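Local structure of SnoaL-like domain-containing protein (Burkholderia xenovorans LB400, 3FGY) at residues Glu6-Val11 against Pro73-Gln78; Lys12-Ala17 against Glu32-Ile37; Phe105-Arg110 against Thr115-Tyr120. The protein is of unknown function but has the cone-like NTF2 fold of the SnoaL-like family, whose inner pocket probably takes up a small molecule. All coordinates share one frame; numbering follows the deposited sequence.

Contact 1 of 3, residues Glu6-Val11 against Pro73-Gln78; sequences ENVQIV and PEFVAQ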
loop_
_atom_site.group_PDB
_atom_site.type_symbol
_atom_site.label_atom_id
_atom_site.label_comp_id
_atom_site.label_asym_id
_atom_site.label_seq_id
_atom_site.Cartn_x
_atom_site.Cartn_y
_atom_site.Cartn_z
ATOM N N GLU A 6 -18.558 -12.400 -0.455
ATOM C CA GLU A 6 -18.450 -12.981 -1.782
ATOM C C GLU A 6 -17.228 -12.420 -2.483
ATOM O O GLU A 6 -16.461 -13.175 -3.089
ATOM C CB GLU A 6 -19.716 -12.717 -2.618
ATOM C CG GLU A 6 -21.056 -13.165 -1.967
ATOM C CD GLU A 6 -21.735 -12.058 -1.124
ATOM O OE1 GLU A 6 -21.156 -11.606 -0.092
ATOM O OE2 GLU A 6 -22.864 -11.657 -1.494
ATOM N N ASN A 7 -17.028 -11.108 -2.387
ATOM C CA ASN A 7 -15.847 -10.491 -3.014
ATOM C C ASN A 7 -14.541 -11.007 -2.433
ATOM O O ASN A 7 -13.579 -11.248 -3.165
ATOM C CB ASN A 7 -15.878 -8.967 -2.894
ATOM C CG ASN A 7 -16.934 -8.356 -3.756
ATOM O OD1 ASN A 7 -17.541 -9.053 -4.563
ATOM N ND2 ASN A 7 -17.164 -7.052 -3.607
ATOM N N VAL A 8 -14.509 -11.191 -1.115
ATOM C CA VAL A 8 -13.302 -11.704 -0.465
ATOM C C VAL A 8 -13.024 -13.146 -0.942
ATOM O O VAL A 8 -11.868 -13.503 -1.195
ATOM C CB VAL A 8 -13.391 -11.640 1.072
ATOM C CG1 VAL A 8 -12.276 -12.469 1.707
ATOM C CG2 VAL A 8 -13.348 -10.198 1.551
ATOM N N GLN A 9 -14.067 -13.958 -1.079
ATOM C CA GLN A 9 -13.868 -15.316 -1.563
ATOM C C GLN A 9 -13.345 -15.332 -3.006
ATOM O O GLN A 9 -12.479 -16.133 -3.330
ATOM C CB GLN A 9 -15.144 -16.137 -1.465
ATOM C CG GLN A 9 -14.934 -17.608 -1.775
ATOM C CD GLN A 9 -13.909 -18.238 -0.850
ATOM O OE1 GLN A 9 -14.129 -18.331 0.362
ATOM N NE2 GLN A 9 -12.769 -18.648 -1.406
ATOM N N ILE A 10 -13.855 -14.438 -3.850
ATOM C CA ILE A 10 -13.346 -14.285 -5.235
ATOM C C ILE A 10 -11.874 -13.914 -5.264
ATOM O O ILE A 10 -11.096 -14.462 -6.043
ATOM C CB ILE A 10 -14.129 -13.209 -6.010
ATOM C CG1 ILE A 10 -15.547 -13.701 -6.300
ATOM C CG2 ILE A 10 -13.432 -12.858 -7.314
ATOM C CD1 ILE A 10 -16.513 -12.592 -6.638
ATOM N N VAL A 11 -11.483 -12.974 -4.406
ATOM C CA VAL A 11 -10.092 -12.584 -4.332
ATOM C C VAL A 11 -9.249 -13.762 -3.831
ATOM O O VAL A 11 -8.195 -14.052 -4.389
ATOM C CB VAL A 11 -9.905 -11.317 -3.483
ATOM C CG1 VAL A 11 -8.434 -11.055 -3.240
ATOM C CG2 VAL A 11 -10.568 -10.125 -4.180
ATOM N N PRO A 73 -2.089 -13.490 4.323
ATOM C CA PRO A 73 -2.412 -12.063 4.258
ATOM C C PRO A 73 -3.684 -11.731 5.013
ATOM O O PRO A 73 -4.450 -12.637 5.418
ATOM C CB PRO A 73 -2.616 -11.811 2.767
ATOM C CG PRO A 73 -3.052 -13.106 2.221
ATOM C CD PRO A 73 -2.409 -14.186 3.066
ATOM N N GLU A 74 -3.884 -10.423 5.174
ATOM C CA GLU A 74 -5.070 -9.830 5.757
ATOM C C GLU A 74 -5.929 -9.277 4.658
ATOM O O GLU A 74 -5.423 -8.698 3.673
ATOM C CB GLU A 74 -4.656 -8.685 6.701
ATOM C CG GLU A 74 -5.793 -7.861 7.233
ATOM C CD GLU A 74 -5.314 -6.562 7.903
ATOM O OE1 GLU A 74 -4.157 -6.167 7.683
ATOM O OE2 GLU A 74 -6.142 -5.945 8.614
ATOM N N PHE A 75 -7.237 -9.481 4.785
ATOM C CA PHE A 75 -8.202 -8.937 3.829
ATOM C C PHE A 75 -9.023 -7.864 4.533
ATOM O O PHE A 75 -9.620 -8.133 5.592
ATOM C CB PHE A 75 -9.109 -10.043 3.274
ATOM C CG PHE A 75 -8.375 -11.063 2.497
ATOM C CD1 PHE A 75 -7.713 -12.099 3.149
ATOM C CD2 PHE A 75 -8.267 -10.972 1.123
ATOM C CE1 PHE A 75 -6.996 -13.029 2.449
ATOM C CE2 PHE A 75 -7.546 -11.907 0.426
ATOM C CZ PHE A 75 -6.910 -12.929 1.080
ATOM N N VAL A 76 -9.054 -6.674 3.945
ATOM C CA VAL A 76 -9.882 -5.585 4.418
ATOM C C VAL A 76 -10.796 -5.192 3.264
ATOM O O VAL A 76 -10.302 -4.726 2.232
ATOM C CB VAL A 76 -9.051 -4.385 4.866
ATOM C CG1 VAL A 76 -9.983 -3.285 5.425
ATOM C CG2 VAL A 76 -8.009 -4.822 5.908
ATOM N N ALA A 77 -12.106 -5.381 3.458
ATOM C CA ALA A 77 -13.094 -5.308 2.390
ATOM C C ALA A 77 -14.216 -4.320 2.751
ATOM O O ALA A 77 -14.758 -4.351 3.858
ATOM C CB ALA A 77 -13.697 -6.724 2.102
ATOM N N GLN A 78 -14.570 -3.471 1.796
ATOM C CA GLN A 78 -15.691 -2.559 1.934
ATOM C C GLN A 78 -16.174 -2.226 0.525
ATOM O O GLN A 78 -15.362 -1.994 -0.390
ATOM C CB GLN A 78 -15.273 -1.300 2.711
ATOM C CG GLN A 78 -16.447 -0.430 3.107
ATOM C CD GLN A 78 -16.054 0.733 4.002
ATOM O OE1 GLN A 78 -14.945 1.242 3.933
ATOM N NE2 GLN A 78 -17.007 1.186 4.828
#

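Contact 2 of 3, residues Lys12-Ala17 against Glu32-Ile37; sequences KDFFAA and EDIEWI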
loop_
_atom_site.group_PDB
_atom_site.type_symbol
_atom_site.label_atom_id
_atom_site.label_comp_id
_atom_site.label_asym_id
_atom_site.label_seq_id
_atom_site.Cartn_x
_atom_site.Cartn_y
_atom_site.Cartn_z
ATOM N N LYS A 12 -9.725 -14.460 -2.801
ATOM C CA LYS A 12 -9.073 -15.698 -2.352
ATOM C C LYS A 12 -8.994 -16.764 -3.478
ATOM O O LYS A 12 -7.964 -17.424 -3.624
ATOM C CB LYS A 12 -9.776 -16.248 -1.096
ATOM C CG LYS A 12 -9.563 -15.371 0.140
ATOM C CD LYS A 12 -10.266 -15.914 1.382
ATOM C CE LYS A 12 -9.942 -15.071 2.616
ATOM N NZ LYS A 12 -10.808 -15.406 3.801
ATOM N N ASP A 13 -10.055 -16.904 -4.273
ATOM C CA ASP A 13 -10.067 -17.804 -5.454
ATOM C C ASP A 13 -9.060 -17.360 -6.527
ATOM O O ASP A 13 -8.551 -18.186 -7.293
ATOM C CB ASP A 13 -11.453 -17.853 -6.112
ATOM C CG ASP A 13 -12.496 -18.572 -5.270
ATOM O OD1 ASP A 13 -12.116 -19.291 -4.317
ATOM O OD2 ASP A 13 -13.698 -18.400 -5.575
ATOM N N PHE A 14 -8.800 -16.049 -6.581
ATOM C CA PHE A 14 -7.913 -15.439 -7.579
ATOM C C PHE A 14 -6.482 -15.912 -7.346
ATOM O O PHE A 14 -5.850 -16.474 -8.253
ATOM C CB PHE A 14 -8.034 -13.910 -7.498
ATOM C CG PHE A 14 -7.161 -13.161 -8.467
ATOM C CD1 PHE A 14 -7.478 -13.098 -9.813
ATOM C CD2 PHE A 14 -6.040 -12.485 -8.013
ATOM C CE1 PHE A 14 -6.662 -12.389 -10.693
ATOM C CE2 PHE A 14 -5.234 -11.774 -8.890
ATOM C CZ PHE A 14 -5.547 -11.732 -10.219
ATOM N N PHE A 15 -6.001 -15.724 -6.121
ATOM C CA PHE A 15 -4.740 -16.319 -5.672
ATOM C C PHE A 15 -4.768 -17.859 -5.607
ATOM O O PHE A 15 -3.727 -18.510 -5.727
ATOM C CB PHE A 15 -4.371 -15.804 -4.289
ATOM C CG PHE A 15 -4.491 -14.317 -4.135
ATOM C CD1 PHE A 15 -4.163 -13.456 -5.182
ATOM C CD2 PHE A 15 -4.907 -13.769 -2.924
ATOM C CE1 PHE A 15 -4.269 -12.070 -5.025
ATOM C CE2 PHE A 15 -5.014 -12.385 -2.764
ATOM C CZ PHE A 15 -4.693 -11.538 -3.818
ATOM N N ALA A 16 -5.944 -18.443 -5.391
ATOM C CA ALA A 16 -6.060 -19.904 -5.340
ATOM C C ALA A 16 -5.677 -20.518 -6.685
ATOM O O ALA A 16 -4.884 -21.471 -6.748
ATOM C CB ALA A 16 -7.472 -20.325 -4.949
ATOM N N ALA A 17 -6.245 -19.962 -7.755
ATOM C CA ALA A 17 -5.944 -20.406 -9.114
ATOM C C ALA A 17 -4.514 -20.023 -9.491
ATOM O O ALA A 17 -3.863 -20.694 -10.306
ATOM C CB ALA A 17 -6.940 -19.807 -10.101
ATOM N N GLU A 32 -12.388 -9.644 -18.312
ATOM C CA GLU A 32 -11.684 -9.648 -19.584
ATOM C C GLU A 32 -10.832 -8.379 -19.761
ATOM O O GLU A 32 -9.787 -8.411 -20.392
ATOM C CB GLU A 32 -12.651 -9.866 -20.746
ATOM C CG GLU A 32 -13.112 -11.326 -20.847
ATOM N N ASP A 33 -11.263 -7.282 -19.156
ATOM C CA ASP A 33 -10.541 -6.014 -19.214
ATOM C C ASP A 33 -9.733 -5.790 -17.925
ATOM O O ASP A 33 -9.439 -4.645 -17.557
ATOM C CB ASP A 33 -11.529 -4.853 -19.429
ATOM C CG ASP A 33 -12.687 -4.865 -18.430
ATOM O OD1 ASP A 33 -12.901 -5.909 -17.764
ATOM O OD2 ASP A 33 -13.387 -3.827 -18.311
ATOM N N ILE A 34 -9.356 -6.882 -17.250
ATOM C CA ILE A 34 -8.599 -6.769 -15.984
ATOM C C ILE A 34 -7.352 -5.902 -16.188
ATOM O O ILE A 34 -6.673 -6.013 -17.186
ATOM C CB ILE A 34 -8.224 -8.170 -15.419
ATOM C CG1 ILE A 34 -7.532 -8.034 -14.063
ATOM C CG2 ILE A 34 -7.343 -8.935 -16.395
ATOM C CD1 ILE A 34 -7.522 -9.321 -13.238
ATOM N N GLU A 35 -7.097 -5.007 -15.243
ATOM C CA GLU A 35 -5.953 -4.116 -15.242
ATOM C C GLU A 35 -5.154 -4.395 -13.973
ATOM O O GLU A 35 -5.746 -4.381 -12.902
ATOM C CB GLU A 35 -6.494 -2.693 -15.172
ATOM C CG GLU A 35 -5.477 -1.614 -15.091
ATOM C CD GLU A 35 -6.139 -0.275 -14.908
ATOM O OE1 GLU A 35 -6.484 0.076 -13.752
ATOM O OE2 GLU A 35 -6.326 0.414 -15.921
ATOM N N TRP A 36 -3.850 -4.650 -14.091
ATOM C CA TRP A 36 -2.993 -4.895 -12.932
ATOM C C TRP A 36 -1.794 -3.972 -13.028
ATOM O O TRP A 36 -0.925 -4.109 -13.912
ATOM C CB TRP A 36 -2.583 -6.369 -12.909
ATOM C CG TRP A 36 -1.799 -6.899 -11.744
ATOM C CD1 TRP A 36 -1.000 -6.201 -10.859
ATOM C CD2 TRP A 36 -1.698 -8.272 -11.368
ATOM N NE1 TRP A 36 -0.429 -7.078 -9.943
ATOM C CE2 TRP A 36 -0.828 -8.345 -10.241
ATOM C CE3 TRP A 36 -2.255 -9.449 -11.870
ATOM C CZ2 TRP A 36 -0.522 -9.539 -9.631
ATOM C CZ3 TRP A 36 -1.966 -10.616 -11.254
ATOM C CH2 TRP A 36 -1.096 -10.669 -10.161
ATOM N N ILE A 37 -1.749 -3.037 -12.084
ATOM C CA ILE A 37 -0.751 -1.975 -12.068
ATOM C C ILE A 37 0.335 -2.282 -11.048
ATOM O O ILE A 37 0.042 -2.516 -9.864
ATOM C CB ILE A 37 -1.409 -0.605 -11.745
ATOM C CG1 ILE A 37 -2.531 -0.251 -12.749
ATOM C CG2 ILE A 37 -0.355 0.488 -11.652
ATOM C CD1 ILE A 37 -3.300 1.018 -12.393
#

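Contact 3 of 3, residues Phe105-Arg110 against Thr115-Tyr120; sequences FAITVR and TSIREY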
loop_
_atom_site.group_PDB
_atom_site.type_symbol
_atom_site.label_atom_id
_atom_site.label_comp_id
_atom_site.label_asym_id
_atom_site.label_seq_id
_atom_site.Cartn_x
_atom_site.Cartn_y
_atom_site.Cartn_z
ATOM N N PHE A 105 -2.175 -5.037 -1.973
ATOM C CA PHE A 105 -2.826 -5.159 -3.277
ATOM C C PHE A 105 -4.227 -4.589 -3.105
ATOM O O PHE A 105 -5.000 -5.076 -2.289
ATOM C CB PHE A 105 -2.929 -6.617 -3.743
ATOM C CG PHE A 105 -1.656 -7.180 -4.298
ATOM C CD1 PHE A 105 -0.405 -6.774 -3.812
ATOM C CD2 PHE A 105 -1.695 -8.110 -5.314
ATOM C CE1 PHE A 105 0.775 -7.317 -4.311
ATOM C CE2 PHE A 105 -0.514 -8.657 -5.815
ATOM C CZ PHE A 105 0.711 -8.268 -5.308
ATOM N N ALA A 106 -4.530 -3.529 -3.822
ATOM C CA ALA A 106 -5.838 -2.868 -3.751
ATOM C C ALA A 106 -6.617 -3.358 -4.951
ATOM O O ALA A 106 -6.241 -3.111 -6.110
ATOM C CB ALA A 106 -5.702 -1.349 -3.781
ATOM N N ILE A 107 -7.681 -4.082 -4.650
ATOM C CA ILE A 107 -8.446 -4.807 -5.659
ATOM C C ILE A 107 -9.881 -4.282 -5.716
ATOM O O ILE A 107 -10.482 -3.972 -4.683
ATOM C CB ILE A 107 -8.401 -6.333 -5.413
ATOM C CG1 ILE A 107 -6.943 -6.811 -5.371
ATOM C CG2 ILE A 107 -9.183 -7.073 -6.477
ATOM C CD1 ILE A 107 -6.768 -8.247 -5.052
ATOM N N THR A 108 -10.408 -4.186 -6.936
ATOM C CA THR A 108 -11.814 -3.884 -7.188
ATOM C C THR A 108 -12.436 -5.112 -7.842
ATOM O O THR A 108 -11.869 -5.670 -8.793
ATOM C CB THR A 108 -11.986 -2.661 -8.100
ATOM O OG1 THR A 108 -11.324 -1.530 -7.526
ATOM C CG2 THR A 108 -13.481 -2.348 -8.321
ATOM N N VAL A 109 -13.565 -5.554 -7.283
ATOM C CA VAL A 109 -14.312 -6.688 -7.801
ATOM C C VAL A 109 -15.658 -6.166 -8.268
ATOM O O VAL A 109 -16.333 -5.438 -7.528
ATOM C CB VAL A 109 -14.574 -7.730 -6.718
ATOM C CG1 VAL A 109 -15.430 -8.908 -7.284
ATOM C CG2 VAL A 109 -13.256 -8.182 -6.077
ATOM N N ARG A 110 -16.024 -6.530 -9.498
ATOM C CA ARG A 110 -17.331 -6.202 -10.077
ATOM C C ARG A 110 -17.857 -7.403 -10.852
ATOM O O ARG A 110 -17.093 -8.091 -11.532
ATOM C CB ARG A 110 -17.208 -5.021 -11.034
ATOM C CG ARG A 110 -16.911 -3.712 -10.353
ATOM C CD ARG A 110 -16.621 -2.628 -11.368
ATOM N NE ARG A 110 -16.421 -1.349 -10.702
ATOM C CZ ARG A 110 -15.700 -0.346 -11.198
ATOM N NH1 ARG A 110 -15.124 -0.439 -12.395
ATOM N NH2 ARG A 110 -15.561 0.773 -10.498
ATOM N N THR A 115 -11.447 -6.931 -11.361
ATOM C CA THR A 115 -11.390 -5.980 -12.469
ATOM C C THR A 115 -10.188 -5.042 -12.453
ATOM O O THR A 115 -9.709 -4.656 -13.518
ATOM C CB THR A 115 -12.692 -5.132 -12.540
ATOM O OG1 THR A 115 -12.772 -4.229 -11.419
ATOM C CG2 THR A 115 -13.915 -6.057 -12.572
ATOM N N SER A 116 -9.713 -4.652 -11.269
ATOM C CA SER A 116 -8.553 -3.757 -11.160
ATOM C C SER A 116 -7.736 -4.173 -9.968
ATOM O O SER A 116 -8.298 -4.501 -8.908
ATOM C CB SER A 116 -8.997 -2.307 -10.940
ATOM O OG SER A 116 -9.771 -1.845 -12.039
ATOM N N ILE A 117 -6.426 -4.172 -10.154
ATOM C CA ILE A 117 -5.472 -4.424 -9.092
ATOM C C ILE A 117 -4.428 -3.322 -9.188
ATOM O O ILE A 117 -3.950 -3.014 -10.270
ATOM C CB ILE A 117 -4.754 -5.777 -9.303
ATOM C CG1 ILE A 117 -5.765 -6.928 -9.317
ATOM C CG2 ILE A 117 -3.606 -6.016 -8.290
ATOM C CD1 ILE A 117 -5.199 -8.198 -9.861
ATOM N N ARG A 118 -4.071 -2.737 -8.054
ATOM C CA ARG A 118 -2.916 -1.865 -7.981
ATOM C C ARG A 118 -2.067 -2.323 -6.795
ATOM O O ARG A 118 -2.592 -2.440 -5.700
ATOM C CB ARG A 118 -3.365 -0.416 -7.800
ATOM C CG ARG A 118 -2.310 0.552 -8.203
ATOM C CD ARG A 118 -2.540 1.989 -7.780
ATOM N NE ARG A 118 -1.208 2.556 -7.854
ATOM C CZ ARG A 118 -0.673 3.114 -8.932
ATOM N NH1 ARG A 118 -1.403 3.377 -9.983
ATOM N NH2 ARG A 118 0.606 3.470 -8.915
ATOM N N GLU A 119 -0.776 -2.578 -7.027
ATOM C CA GLU A 119 0.144 -2.907 -5.963
ATOM C C GLU A 119 0.830 -1.662 -5.373
ATOM O O GLU A 119 1.218 -0.734 -6.093
ATOM C CB GLU A 119 1.247 -3.849 -6.454
ATOM C CG GLU A 119 0.786 -5.086 -7.166
ATOM C CD GLU A 119 1.928 -6.082 -7.404
ATOM O OE1 GLU A 119 3.065 -5.862 -6.868
ATOM O OE2 GLU A 119 1.693 -7.072 -8.121
ATOM N N TYR A 120 1.036 -1.733 -4.062
ATOM C CA TYR A 120 1.801 -0.764 -3.307
ATOM C C TYR A 120 2.908 -1.591 -2.626
ATOM O O TYR A 120 2.629 -2.418 -1.778
ATOM C CB TYR A 120 0.932 -0.039 -2.301
ATOM C CG TYR A 120 -0.223 0.724 -2.927
ATOM C CD1 TYR A 120 -1.381 0.050 -3.325
ATOM C CD2 TYR A 120 -0.195 2.109 -3.097
ATOM C CE1 TYR A 120 -2.464 0.738 -3.873
ATOM C CE2 TYR A 120 -1.274 2.789 -3.645
ATOM C CZ TYR A 120 -2.398 2.121 -4.045
ATOM O OH TYR A 120 -3.506 2.782 -4.578
#

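Contact 1 of 3, residues Glu6-Val11 against Pro73-Gln78
Phe75 and Ala77 of strand 74-78 receive Val8 and Val11 of the N-terminal helix, the helix-on-sheet packing of the NTF2-like fold, in which helix 5-20 lies across the concave side of the curved sheet. The helix and strand segments run at 139° to each other with their axes 9.2 Å apart, and no hydrogen bond joins them: the contact is wholly apolar. Glu74 leads the strand and forms a salt bridge with Arg81 of the second subunit; Phe75 is the first residue to touch the helix. Its CG lies anti to the carbonyl carbon (chi1 -64°), which brings the CE2 edge of the ring up to Val11. Val11 CG1 meets the ring edge near its plane, 3.9 Å from CE2 of Phe75, while Val8 CG1 approaches obliquely. Val76 points its side chain the other way, where it packs on Leu83 of the second subunit. Ala77 turns back to the helix, and its backbone N is hydrogen-bonded to Gln78 OE1 of the second subunit. Two residues beyond Phe75, the small side chain of Ala77 lets the helix come close, and Val8 CG2 sits 3.5 Å from Ala77 CB.

Contact 2 of 3, residues Lys12-Ala17 against Glu32-Ile37
Phe14 and Trp36 both swing CG away from their own backbone N (chi1 179° and -175°), and this sends the two rings toward each other between helix 12-17 and strand 34-37. Ile34 does the same with its CG1 branch, and with the next torsion also extended its CD1 is carried out to the phenyl ring. The backbones themselves stay far apart, the nearest CA pair, Phe14 and Ile34, being 12.1 Å from each other, so between these segments only the long side chains meet. Phe14 and Ile34 reach toward each other from the two segments, and CE1 of Phe14 lies 4.1 Å from CD1 of Ile34. At the next ring atom, CZ of Phe14 is 3.9 Å from CZ3 of Trp36. Relative to the phenyl ring this indole carbon lies at the edge, near its plane; relative to the indole the approach is oblique. The two six-membered rings are inclined at 52° with centroids 5.9 Å apart, an oblique aromatic pair. All three side chains are buried and no hydrogen bond crosses between the segments. The polar end of the indole is satisfied elsewhere, NE1 bonding to Glu119 OE2, which should help fix the rotation of the ring system. Leu54, Leu57 and Leu58 of helix 50-64 cover Trp36, while Val29 and Leu26 pack on Phe14, and Ile117 of the adjoining strand touches both rings. A bound di(hydroxyethyl)ether, probably from the crystallisation liquor, lies about 4 Å from the Trp36 side chain. Such a cluster of aromatic and aliphatic groups between the N-terminal helix and the curved sheet belongs to the hydrophobic interior of the NTF2-like cone, here beside its probable ligand pocket.

Contact 3 of 3, residues Phe105-Arg110 against Thr115-Tyr120
Ile107 and Ile117 form the apolar centre, a non-hydrogen-bonded pair whose side chains lie side by side, CG1 to CG1 at 4.1 Å. On the same face Phe105 touches Ile117 CG2 with CD2, and its ring is covered by Glu119: CG of Glu119 stands 3.8 Å from the ring centroid in a CH-pi contact, with the carboxylate stacked at 20° to the ring plane and its OE2 hydrogen-bonded to Trp36 NE1. Glu119 CG lies beside the backbone N (chi1 -52°) and the chain then extends, which lays it along the ring. The opposite face carries Ala106, whose CB meets the edge of Tyr120. Antiparallel backbone bonds join Ala106 with Arg118 in both directions, the nearly straight one from Ala106 N to Arg118 O measuring 2.9 Å. Farther along, Thr115 and Ser116 both face Thr108 in a classic beta bulge: Thr108 O takes Thr115 N at 2.9 Å and, weakly, Ser116 N. Thr115 CG2 packs on Arg110 CB, and Arg110 reaches Glu80 in a salt bridge. This hairpin sits mid-sheet between strands 81-92 and 34-38, with Val11 and Phe14 of helix 5-20 packed on Ile107 and Ile117.

Helix 5-20 serves contacts 1 and 2, and both meet the sheet holding the hairpin of contact 3. Contact 1 joins contact 3 where Val11 CG1 lies 3.7 Å from Ile107 CD1, and contact 2 where Phe14 CZ lies 3.6 Å from Ile117 CD1. Phe75 CE2 to Phe15 CE2, 4.1 Å, links contacts 1 and 2. Polar links of contacts 2 and 3 are Trp36 NE1 to Glu119 OE2 and, probably, Ile117 N to Glu35 O, each 2.8 Å. At the probable pocket an unidentified ligand, probably from crystallisation, is hydrogen-bonded to Glu119 OE1; such ligand lies about 6 Å from the Trp36 side chain and 12 Å from that of Phe75. Contacts 1 and 3 touch the second subunit.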